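Local structure of hydrophilic protein, virA protein (3BO6) at residues G81-I86 / Q133-V138; S179-E184 / M204-L209; Y191-R196 / R210-Y215. The protein probably acts as a phosphothreonine lyase effector, removing phosphate from phosphothreonine in host signalling kinases by elimination rather than hydrolysis. All coordinates share one frame; numbering follows the deposited sequence.

Interaction 1: residues G81-I86 / Q133-V138; sequences GDKFHI and QFTLYV. With SO4 (sulfate ion), chain C.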
loop_
_atom_site.group_PDB
_atom_site.type_symbol
_atom_site.label_atom_id
_atom_site.label_comp_id
_atom_site.label_asym_id
_atom_site.label_seq_id
_atom_site.Cartn_x
_atom_site.Cartn_y
_atom_site.Cartn_z
ATOM N N GLY A 81 -1.689 6.218 -9.628
ATOM C CA GLY A 81 -2.856 6.322 -8.767
ATOM C C GLY A 81 -3.169 5.131 -7.883
ATOM O O GLY A 81 -4.008 5.242 -7.003
ATOM N N ASP A 82 -2.512 3.993 -8.107
ATOM C CA ASP A 82 -2.858 2.799 -7.339
ATOM C C ASP A 82 -2.307 2.857 -5.923
ATOM O O ASP A 82 -1.106 3.091 -5.712
ATOM C CB ASP A 82 -2.391 1.550 -8.085
ATOM C CG ASP A 82 -3.033 1.434 -9.442
ATOM O OD1 ASP A 82 -4.270 1.501 -9.504
ATOM O OD2 ASP A 82 -2.310 1.291 -10.455
ATOM N N LYS A 83 -3.178 2.681 -4.937
ATOM C CA LYS A 83 -2.727 2.716 -3.552
ATOM C C LYS A 83 -3.509 1.734 -2.702
ATOM O O LYS A 83 -4.675 1.400 -2.974
ATOM C CB LYS A 83 -2.810 4.139 -2.987
ATOM C CG LYS A 83 -4.222 4.638 -2.744
ATOM C CD LYS A 83 -4.292 6.192 -2.726
ATOM C CE LYS A 83 -3.483 6.792 -1.600
ATOM N NZ LYS A 83 -3.508 8.287 -1.677
ATOM N N PHE A 84 -2.851 1.269 -1.648
ATOM C CA PHE A 84 -3.500 0.447 -0.645
ATOM C C PHE A 84 -3.541 1.154 0.684
ATOM O O PHE A 84 -2.645 1.932 1.014
ATOM C CB PHE A 84 -2.729 -0.863 -0.413
ATOM C CG PHE A 84 -2.624 -1.740 -1.618
ATOM C CD1 PHE A 84 -1.404 -1.912 -2.265
ATOM C CD2 PHE A 84 -3.723 -2.454 -2.065
ATOM C CE1 PHE A 84 -1.288 -2.757 -3.370
ATOM C CE2 PHE A 84 -3.626 -3.304 -3.167
ATOM C CZ PHE A 84 -2.398 -3.444 -3.821
ATOM N N HIS A 85 -4.553 0.831 1.475
ATOM C CA HIS A 85 -4.560 1.196 2.879
ATOM C C HIS A 85 -4.528 -0.087 3.681
ATOM O O HIS A 85 -4.930 -1.156 3.193
ATOM C CB HIS A 85 -5.827 1.977 3.206
ATOM C CG HIS A 85 -5.929 3.279 2.483
ATOM N ND1 HIS A 85 -6.875 3.516 1.514
ATOM C CD2 HIS A 85 -5.208 4.421 2.600
ATOM C CE1 HIS A 85 -6.731 4.751 1.056
ATOM N NE2 HIS A 85 -5.733 5.321 1.706
ATOM N N ILE A 86 -4.047 0.024 4.916
ATOM C CA ILE A 86 -4.091 -1.067 5.884
ATOM C C ILE A 86 -4.839 -0.569 7.114
ATOM O O ILE A 86 -4.504 0.492 7.659
ATOM C CB ILE A 86 -2.686 -1.530 6.306
ATOM C CG1 ILE A 86 -1.809 -1.780 5.074
ATOM C CG2 ILE A 86 -2.787 -2.807 7.168
ATOM C CD1 ILE A 86 -0.368 -2.191 5.413
ATOM N N GLN A 133 -4.596 3.348 8.610
ATOM C CA GLN A 133 -3.476 3.995 9.287
ATOM C C GLN A 133 -2.161 3.815 8.537
ATOM O O GLN A 133 -1.167 4.482 8.847
ATOM C CB GLN A 133 -3.346 3.506 10.727
ATOM C CG GLN A 133 -4.619 3.708 11.535
ATOM C CD GLN A 133 -5.459 2.454 11.655
ATOM O OE1 GLN A 133 -5.305 1.503 10.883
ATOM N NE2 GLN A 133 -6.374 2.443 12.619
ATOM N N PHE A 134 -2.131 2.908 7.565
ATOM C CA PHE A 134 -0.988 2.802 6.661
ATOM C C PHE A 134 -1.468 3.047 5.246
ATOM O O PHE A 134 -2.525 2.544 4.856
ATOM C CB PHE A 134 -0.348 1.400 6.700
ATOM C CG PHE A 134 0.170 0.987 8.059
ATOM C CD1 PHE A 134 1.532 0.947 8.317
ATOM C CD2 PHE A 134 -0.713 0.611 9.056
ATOM C CE1 PHE A 134 2.004 0.558 9.580
ATOM C CE2 PHE A 134 -0.250 0.236 10.308
ATOM C CZ PHE A 134 1.099 0.203 10.558
ATOM N N THR A 135 -0.704 3.817 4.481
ATOM C CA THR A 135 -0.976 4.033 3.064
ATOM C C THR A 135 0.246 3.596 2.267
ATOM O O THR A 135 1.352 4.035 2.551
ATOM C CB THR A 135 -1.271 5.514 2.810
ATOM O OG1 THR A 135 -2.417 5.909 3.583
ATOM C CG2 THR A 135 -1.544 5.752 1.325
ATOM N N LEU A 136 0.043 2.707 1.298
ATOM C CA LEU A 136 1.113 2.184 0.453
ATOM C C LEU A 136 0.905 2.671 -0.969
ATOM O O LEU A 136 -0.171 2.457 -1.542
ATOM C CB LEU A 136 1.083 0.646 0.429
ATOM C CG LEU A 136 0.926 -0.118 1.741
ATOM C CD1 LEU A 136 0.835 -1.615 1.473
ATOM C CD2 LEU A 136 2.097 0.173 2.653
ATOM N N TYR A 137 1.922 3.296 -1.551
ATOM C CA TYR A 137 1.842 3.815 -2.913
ATOM C C TYR A 137 2.480 2.851 -3.893
ATOM O O TYR A 137 3.672 2.549 -3.789
ATOM C CB TYR A 137 2.521 5.183 -2.993
ATOM C CG TYR A 137 1.896 6.195 -2.065
ATOM C CD1 TYR A 137 0.818 6.963 -2.464
ATOM C CD2 TYR A 137 2.362 6.350 -0.779
ATOM C CE1 TYR A 137 0.251 7.907 -1.594
ATOM C CE2 TYR A 137 1.811 7.263 0.084
ATOM C CZ TYR A 137 0.757 8.029 -0.310
ATOM O OH TYR A 137 0.261 8.924 0.614
ATOM N N VAL A 138 1.684 2.349 -4.837
ATOM C CA VAL A 138 2.164 1.401 -5.826
ATOM C C VAL A 138 2.578 2.198 -7.055
ATOM O O VAL A 138 1.900 3.160 -7.433
ATOM C CB VAL A 138 1.061 0.405 -6.214
ATOM C CG1 VAL A 138 1.648 -0.669 -7.129
ATOM C CG2 VAL A 138 0.455 -0.223 -4.966
HETATM S S SO4 C . -6.283 8.592 0.522
HETATM O O1 SO4 C . -7.381 7.628 0.307
HETATM O O2 SO4 C . -5.983 9.288 -0.721
HETATM O O3 SO4 C . -6.694 9.557 1.526
HETATM O O4 SO4 C . -5.078 7.882 0.956
HETATM O O HOH W 1 0.183 3.478 -9.555
HETATM O O HOH W 2 -2.070 9.717 0.210
#

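Interaction 2: residues S179-E184 / M204-L209; sequences SDVHPE and MQSQAL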
loop_
_atom_site.group_PDB
_atom_site.type_symbol
_atom_site.label_atom_id
_atom_site.label_comp_id
_atom_site.label_asym_id
_atom_site.label_seq_id
_atom_site.Cartn_x
_atom_site.Cartn_y
_atom_site.Cartn_z
ATOM N N SER A 179 -14.188 4.847 1.238
ATOM C CA SER A 179 -13.702 5.145 -0.113
ATOM C C SER A 179 -13.246 3.918 -0.901
ATOM O O SER A 179 -13.303 3.917 -2.126
ATOM C CB SER A 179 -12.530 6.125 -0.062
ATOM O OG SER A 179 -11.463 5.612 0.727
ATOM N N ASP A 180 -12.789 2.882 -0.195
ATOM C CA ASP A 180 -12.022 1.806 -0.810
ATOM C C ASP A 180 -12.856 0.566 -1.084
ATOM O O ASP A 180 -13.981 0.433 -0.580
ATOM C CB ASP A 180 -10.903 1.354 0.150
ATOM C CG ASP A 180 -9.748 2.335 0.273
ATOM O OD1 ASP A 180 -9.805 3.523 -0.133
ATOM O OD2 ASP A 180 -8.727 1.877 0.831
ATOM N N VAL A 181 -12.261 -0.385 -1.806
ATOM C CA VAL A 181 -12.864 -1.713 -1.971
ATOM C C VAL A 181 -11.863 -2.779 -1.546
ATOM O O VAL A 181 -10.657 -2.535 -1.477
ATOM C CB VAL A 181 -13.322 -1.986 -3.436
ATOM C CG1 VAL A 181 -14.476 -1.052 -3.834
ATOM C CG2 VAL A 181 -12.146 -1.849 -4.397
ATOM N N HIS A 182 -12.375 -3.958 -1.216
ATOM C CA HIS A 182 -11.517 -5.075 -0.853
ATOM C C HIS A 182 -12.324 -6.349 -1.065
ATOM O O HIS A 182 -13.553 -6.330 -0.977
ATOM C CB HIS A 182 -11.069 -4.979 0.613
ATOM C CG HIS A 182 -12.186 -5.138 1.594
ATOM N ND1 HIS A 182 -12.507 -6.348 2.175
ATOM C CD2 HIS A 182 -13.069 -4.240 2.084
ATOM C CE1 HIS A 182 -13.539 -6.183 2.985
ATOM N NE2 HIS A 182 -13.894 -4.912 2.954
ATOM N N PRO A 183 -11.633 -7.457 -1.336
ATOM C CA PRO A 183 -12.314 -8.754 -1.467
ATOM C C PRO A 183 -12.489 -9.384 -0.089
ATOM O O PRO A 183 -11.837 -8.967 0.867
ATOM C CB PRO A 183 -11.322 -9.585 -2.274
ATOM C CG PRO A 183 -9.987 -9.042 -1.886
ATOM C CD PRO A 183 -10.198 -7.549 -1.661
ATOM N N GLU A 184 -13.342 -10.398 0.008
ATOM C CA GLU A 184 -13.605 -11.066 1.285
ATOM C C GLU A 184 -12.339 -11.573 1.975
ATOM O O GLU A 184 -12.265 -11.578 3.207
ATOM C CB GLU A 184 -14.587 -12.225 1.088
ATOM C CG GLU A 184 -15.880 -11.833 0.398
ATOM C CD GLU A 184 -16.519 -12.997 -0.337
ATOM O OE1 GLU A 184 -16.347 -14.153 0.109
ATOM O OE2 GLU A 184 -17.189 -12.756 -1.364
ATOM N N MET A 204 -20.966 4.691 -4.070
ATOM C CA MET A 204 -21.226 5.095 -5.451
ATOM C C MET A 204 -20.040 4.877 -6.379
ATOM O O MET A 204 -20.200 4.824 -7.597
ATOM C CB MET A 204 -21.695 6.549 -5.520
ATOM C CG MET A 204 -23.158 6.761 -5.141
ATOM S SD MET A 204 -24.292 5.964 -6.293
ATOM C CE MET A 204 -24.352 4.304 -5.623
ATOM N N GLN A 205 -18.840 4.741 -5.807
ATOM C CA GLN A 205 -17.657 4.474 -6.625
ATOM C C GLN A 205 -17.120 3.035 -6.473
ATOM O O GLN A 205 -16.091 2.689 -7.065
ATOM C CB GLN A 205 -16.541 5.504 -6.330
ATOM C CG GLN A 205 -15.854 5.364 -4.956
ATOM C CD GLN A 205 -14.860 6.486 -4.655
ATOM O OE1 GLN A 205 -14.905 7.555 -5.273
ATOM N NE2 GLN A 205 -13.958 6.249 -3.697
ATOM N N SER A 206 -17.823 2.196 -5.715
ATOM C CA SER A 206 -17.371 0.832 -5.450
ATOM C C SER A 206 -17.263 -0.025 -6.706
ATOM O O SER A 206 -16.282 -0.731 -6.910
ATOM C CB SER A 206 -18.297 0.156 -4.445
ATOM O OG SER A 206 -17.875 -1.165 -4.185
ATOM N N GLN A 207 -18.286 0.015 -7.549
ATOM C CA GLN A 207 -18.273 -0.825 -8.738
ATOM C C GLN A 207 -17.148 -0.414 -9.688
ATOM O O GLN A 207 -16.429 -1.274 -10.221
ATOM C CB GLN A 207 -19.630 -0.797 -9.440
ATOM C CG GLN A 207 -19.729 -1.795 -10.584
ATOM C CD GLN A 207 -19.476 -3.218 -10.136
ATOM O OE1 GLN A 207 -19.687 -3.567 -8.973
ATOM N NE2 GLN A 207 -19.015 -4.055 -11.063
ATOM N N ALA A 208 -16.966 0.892 -9.869
ATOM C CA ALA A 208 -15.881 1.385 -10.709
ATOM C C ALA A 208 -14.536 0.897 -10.180
ATOM O O ALA A 208 -13.665 0.456 -10.955
ATOM C CB ALA A 208 -15.902 2.904 -10.801
ATOM N N LEU A 209 -14.342 0.965 -8.861
ATOM C CA LEU A 209 -13.072 0.513 -8.314
ATOM C C LEU A 209 -12.871 -0.988 -8.463
ATOM O O LEU A 209 -11.770 -1.442 -8.764
ATOM C CB LEU A 209 -12.913 0.926 -6.845
ATOM C CG LEU A 209 -12.618 2.410 -6.592
ATOM C CD1 LEU A 209 -12.675 2.723 -5.095
ATOM C CD2 LEU A 209 -11.258 2.819 -7.173
#

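Interaction 3: residues Y191-R196 / R210-Y215; sequences YRNELR and REEPFY. With SO4 (sulfate ion), chain C.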
loop_
_atom_site.group_PDB
_atom_site.type_symbol
_atom_site.label_atom_id
_atom_site.label_comp_id
_atom_site.label_asym_id
_atom_site.label_seq_id
_atom_site.Cartn_x
_atom_site.Cartn_y
_atom_site.Cartn_z
ATOM N N TYR A 191 -8.189 -1.023 -1.201
ATOM C CA TYR A 191 -7.627 -0.370 -2.384
ATOM C C TYR A 191 -8.469 0.781 -2.917
ATOM O O TYR A 191 -9.699 0.742 -2.861
ATOM C CB TYR A 191 -7.553 -1.417 -3.496
ATOM C CG TYR A 191 -7.288 -0.851 -4.888
ATOM C CD1 TYR A 191 -5.992 -0.538 -5.294
ATOM C CD2 TYR A 191 -8.339 -0.624 -5.782
ATOM C CE1 TYR A 191 -5.745 -0.043 -6.577
ATOM C CE2 TYR A 191 -8.096 -0.112 -7.054
ATOM C CZ TYR A 191 -6.807 0.163 -7.440
ATOM O OH TYR A 191 -6.570 0.660 -8.717
ATOM N N ARG A 192 -7.802 1.789 -3.459
ATOM C CA ARG A 192 -8.469 2.692 -4.401
ATOM C C ARG A 192 -7.474 3.229 -5.407
ATOM O O ARG A 192 -6.251 3.111 -5.229
ATOM C CB ARG A 192 -9.245 3.836 -3.723
ATOM C CG ARG A 192 -8.384 4.970 -3.208
ATOM C CD ARG A 192 -9.223 6.061 -2.500
ATOM N NE ARG A 192 -8.466 7.309 -2.321
ATOM C CZ ARG A 192 -8.435 8.282 -3.222
ATOM N NH1 ARG A 192 -9.134 8.163 -4.357
ATOM N NH2 ARG A 192 -7.715 9.376 -2.987
ATOM N N ASN A 193 -7.999 3.782 -6.498
ATOM C CA ASN A 193 -7.166 4.486 -7.463
ATOM C C ASN A 193 -7.408 5.990 -7.438
ATOM O O ASN A 193 -8.533 6.443 -7.625
ATOM C CB ASN A 193 -7.386 3.946 -8.879
ATOM C CG ASN A 193 -6.497 4.642 -9.885
ATOM O OD1 ASN A 193 -6.772 5.786 -10.265
ATOM N ND2 ASN A 193 -5.400 4.005 -10.268
ATOM N N GLU A 194 -6.347 6.764 -7.228
ATOM C CA GLU A 194 -6.464 8.222 -7.054
ATOM C C GLU A 194 -7.003 8.956 -8.266
ATOM O O GLU A 194 -7.617 10.009 -8.121
ATOM C CB GLU A 194 -5.092 8.838 -6.770
ATOM C CG GLU A 194 -4.527 8.516 -5.449
ATOM C CD GLU A 194 -3.389 9.449 -5.072
ATOM O OE1 GLU A 194 -2.718 9.155 -4.075
ATOM O OE2 GLU A 194 -3.161 10.452 -5.783
ATOM N N LEU A 195 -6.726 8.452 -9.461
ATOM C CA LEU A 195 -7.101 9.166 -10.671
ATOM C C LEU A 195 -8.597 9.038 -10.939
ATOM O O LEU A 195 -9.207 9.925 -11.541
ATOM C CB LEU A 195 -6.333 8.607 -11.877
ATOM C CG LEU A 195 -4.804 8.675 -11.847
ATOM C CD1 LEU A 195 -4.173 8.079 -13.103
ATOM C CD2 LEU A 195 -4.336 10.111 -11.648
ATOM N N ARG A 196 -9.182 7.923 -10.520
ATOM C CA ARG A 196 -10.544 7.588 -10.899
ATOM C C ARG A 196 -11.486 7.296 -9.728
ATOM O O ARG A 196 -12.518 6.653 -9.897
ATOM C CB ARG A 196 -10.543 6.433 -11.918
ATOM C CG ARG A 196 -9.824 6.802 -13.221
ATOM C CD ARG A 196 -9.745 5.645 -14.197
ATOM N NE ARG A 196 -8.786 4.642 -13.751
ATOM C CZ ARG A 196 -7.480 4.666 -13.995
ATOM N NH1 ARG A 196 -6.942 5.641 -14.728
ATOM N NH2 ARG A 196 -6.710 3.674 -13.543
ATOM N N ARG A 210 -13.937 -1.771 -8.270
ATOM C CA ARG A 210 -13.835 -3.237 -8.442
ATOM C C ARG A 210 -13.501 -3.607 -9.891
ATOM O O ARG A 210 -12.967 -4.686 -10.158
ATOM C CB ARG A 210 -15.134 -3.935 -8.027
ATOM C CG ARG A 210 -15.400 -3.991 -6.523
ATOM C CD ARG A 210 -16.617 -4.873 -6.231
ATOM N NE ARG A 210 -17.862 -4.211 -6.601
ATOM C CZ ARG A 210 -18.652 -3.583 -5.736
ATOM N NH1 ARG A 210 -19.768 -2.996 -6.150
ATOM N NH2 ARG A 210 -18.326 -3.554 -4.452
ATOM N N GLU A 211 -13.820 -2.708 -10.816
ATOM C CA GLU A 211 -13.495 -2.898 -12.227
ATOM C C GLU A 211 -12.109 -2.395 -12.650
ATOM O O GLU A 211 -11.705 -2.605 -13.789
ATOM C CB GLU A 211 -14.600 -2.316 -13.125
ATOM C CG GLU A 211 -15.939 -3.019 -12.901
ATOM C CD GLU A 211 -17.054 -2.524 -13.799
ATOM O OE1 GLU A 211 -16.811 -1.668 -14.672
ATOM O OE2 GLU A 211 -18.182 -3.013 -13.612
ATOM N N GLU A 212 -11.375 -1.732 -11.757
ATOM C CA GLU A 212 -10.021 -1.304 -12.092
ATOM C C GLU A 212 -9.167 -2.505 -12.453
ATOM O O GLU A 212 -9.050 -3.438 -11.667
ATOM C CB GLU A 212 -9.376 -0.603 -10.893
ATOM C CG GLU A 212 -9.872 0.827 -10.666
ATOM C CD GLU A 212 -9.261 1.835 -11.641
ATOM O OE1 GLU A 212 -8.170 1.574 -12.197
ATOM O OE2 GLU A 212 -9.866 2.920 -11.820
ATOM N N PRO A 213 -8.534 -2.483 -13.627
ATOM C CA PRO A 213 -7.698 -3.627 -14.003
ATOM C C PRO A 213 -6.643 -3.958 -12.931
ATOM O O PRO A 213 -6.470 -5.126 -12.607
ATOM C CB PRO A 213 -7.077 -3.158 -15.328
ATOM C CG PRO A 213 -8.177 -2.319 -15.947
ATOM C CD PRO A 213 -8.763 -1.556 -14.753
ATOM N N PHE A 214 -5.994 -2.952 -12.355
ATOM C CA PHE A 214 -5.000 -3.235 -11.330
ATOM C C PHE A 214 -5.613 -3.982 -10.152
ATOM O O PHE A 214 -5.025 -4.954 -9.649
ATOM C CB PHE A 214 -4.298 -1.944 -10.853
ATOM C CG PHE A 214 -3.315 -2.179 -9.714
ATOM C CD1 PHE A 214 -2.000 -2.518 -9.984
ATOM C CD2 PHE A 214 -3.725 -2.105 -8.392
ATOM C CE1 PHE A 214 -1.102 -2.752 -8.949
ATOM C CE2 PHE A 214 -2.834 -2.338 -7.361
ATOM C CZ PHE A 214 -1.524 -2.668 -7.648
ATOM N N TYR A 215 -6.778 -3.539 -9.703
ATOM C CA TYR A 215 -7.453 -4.194 -8.591
ATOM C C TYR A 215 -7.802 -5.638 -8.937
ATOM O O TYR A 215 -7.599 -6.547 -8.135
ATOM C CB TYR A 215 -8.729 -3.440 -8.213
ATOM C CG TYR A 215 -9.508 -4.133 -7.114
ATOM C CD1 TYR A 215 -9.057 -4.100 -5.806
ATOM C CD2 TYR A 215 -10.687 -4.828 -7.383
ATOM C CE1 TYR A 215 -9.755 -4.725 -4.787
ATOM C CE2 TYR A 215 -11.386 -5.468 -6.359
ATOM C CZ TYR A 215 -10.918 -5.392 -5.060
ATOM O OH TYR A 215 -11.589 -6.014 -4.032
HETATM S S SO4 C . -6.283 8.592 0.522
HETATM O O1 SO4 C . -7.381 7.628 0.307
HETATM O O2 SO4 C . -5.983 9.288 -0.721
HETATM O O3 SO4 C . -6.694 9.557 1.526
HETATM O O4 SO4 C . -5.078 7.882 0.956
HETATM O O HOH W 3 -12.279 3.599 -10.860
#

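Interaction 1: residues G81-I86 / Q133-V138
F84 and L136 form a hydrogen-bonded pair at the middle of two antiparallel strands, 82-86 and 134-137. L136 N donates to F84 O at 2.8 Å, and F84 N returns a bond of 2.9 Å to L136 O. Bonds from V138 N to D82 O and from I86 N to F134 O continue the pairing on either side. Where Q133 and F134 both face I86, a classic beta bulge forms, and I86 O receives weak bonds from the backbone N of both.

K83 and H85 share one face and hold a sulfate ion. H85 NE2 meets SO4 O4 at 2.7 Å, while D180 OD2 is bonded to ND1, which should help to hold the ring's rotation; T135 OG1 lies in the ring plane, 3.3 Å from H85 CD2. A bend at chi3 (-63°) turns the long K83 chain so that its NZ reaches SO4 O2 at 2.8 Å. The same nitrogen pairs with E194 and shares a water with Y137 OH, and K83 CE rests 3.7 Å from T135 CG2.

The other face is apolar, as suits a core: F84 CE1 packs 3.5 Å from V138 CG2, and I86 CB 3.8 Å from F134 CB. Helices 93-104 and 149-168 cover it through L100, L104, I159 and L162, while strands 113-117 and 189-193 flank the pair within the sheet.

Interaction 2: residues S179-E184 / M204-L209
V181 packs against L209 and gives up more surface here than any other residue. Its side chain leaves the loop toward helix 206-210, and with chi1 at -66° both methyls come to bear on one carbon: V181 CG2 lies 3.8 Å and CG1 3.9 Å from L209 CB. V181 CG1 also reaches back along the helix, 3.6 Å from S206 O, so the valine covers part of the first helical turn. A compact, branched side chain suits this place, because the loop runs close to the helix and Y215 packs on the valine as well.

L209 answers from the helix. Its side chain runs across that of V181 at a slant and ends with L209 CD1 3.3 Å from S179 O. R192 and S197 also touch this leucine, which makes it a buried apolar link between the helix, the loop and strand 189-193.

S179 contributes mainly through its backbone. Q205 stretches out beyond CG, and its NE2 donates to S179 O at 2.9 Å with an N-H...O angle of 159°. The bond lies in the carbonyl plane on a lone pair, and the acceptor is also in the plane of the glutamine amide. NE2 makes a second bond to G198 O, which should hold the amide in one orientation. S179 OG donates to D180 OD1 at 2.8 Å and is also bonded to R127, a ligand of the nearby sulfate. D180 OD2 in turn is bonded to H85 and S190.

The contact thus joins a small hydrocarbon patch to one well-directed amide bond. It ties the loop to the start of the helix through neutral groups, while the D180 carboxylate is engaged in the polar network near the sulfate.

Interaction 3: residues Y191-R196 / R210-Y215
R196 and E212 form a salt bridge where the turn after strand 189-193 meets the start of helix 213-219, with E212 at the N-cap position. R196 grips side-on: NE reaches E212 OE2 at 2.8 Å and NH2 reaches E212 OE1 at 2.9 Å, each carboxylate oxygen offering its syn lone pair. A bend at chi2 (-77°) folds the E212 chain so that its carboxylate comes to the arginine. The two groups are nearly coplanar, and this bidentate grip should restrict the carboxylate's rotation. A water bridges E212 OE2 and R196 O, while R196 NH1 turns to the backbone oxygen of Q4.

Beside this bridge the N193 amide stacks almost parallel to the E212 carboxylate, with N193 CB 3.9 Å from E212 CD.

Y191, F214 and Y215 form an aromatic cluster. Y191 CE1 is 3.4 Å from F214 CD2, and Y191 CD2 is 3.5 Å from Y215 CD1. In each pair the planes are inclined by only 28°, but the rings are slid apart and barely overlap. Tyrosine suits the strand position because its ring fills the core while OH bonds to D82.

R192, whose CB points away from the helix, binds the sulfate through NE and NH2. Beyond the strand the chain bends in an Asx turn, where L195 N donates to N193 OD1 at 2.8 Å from above the carbonyl plane.

Strand 189-193 joins the three contacts, pairing with strand 82-86 of interaction 1 and carrying the first segment of interaction 3. D82 OD1 meets Y191 OH at 2.6 Å, and K83 NZ meets E194 OE1 at 2.7 Å. Interaction 2 lies about 8 Å from interaction 3, centre to centre, and V181 O lies 2.9 Å from Y191 N, in a probable hydrogen bond. H85 ND1 and D180 OD2, 2.6 Å apart, connect interactions 1 and 2. The sulfate lies at one side of this junction, bound by K83, H85 and R192 together with R127 and R199. The ion probably comes from the crystallisation liquor, but its cationic setting is consistent with a site for the substrate phosphate.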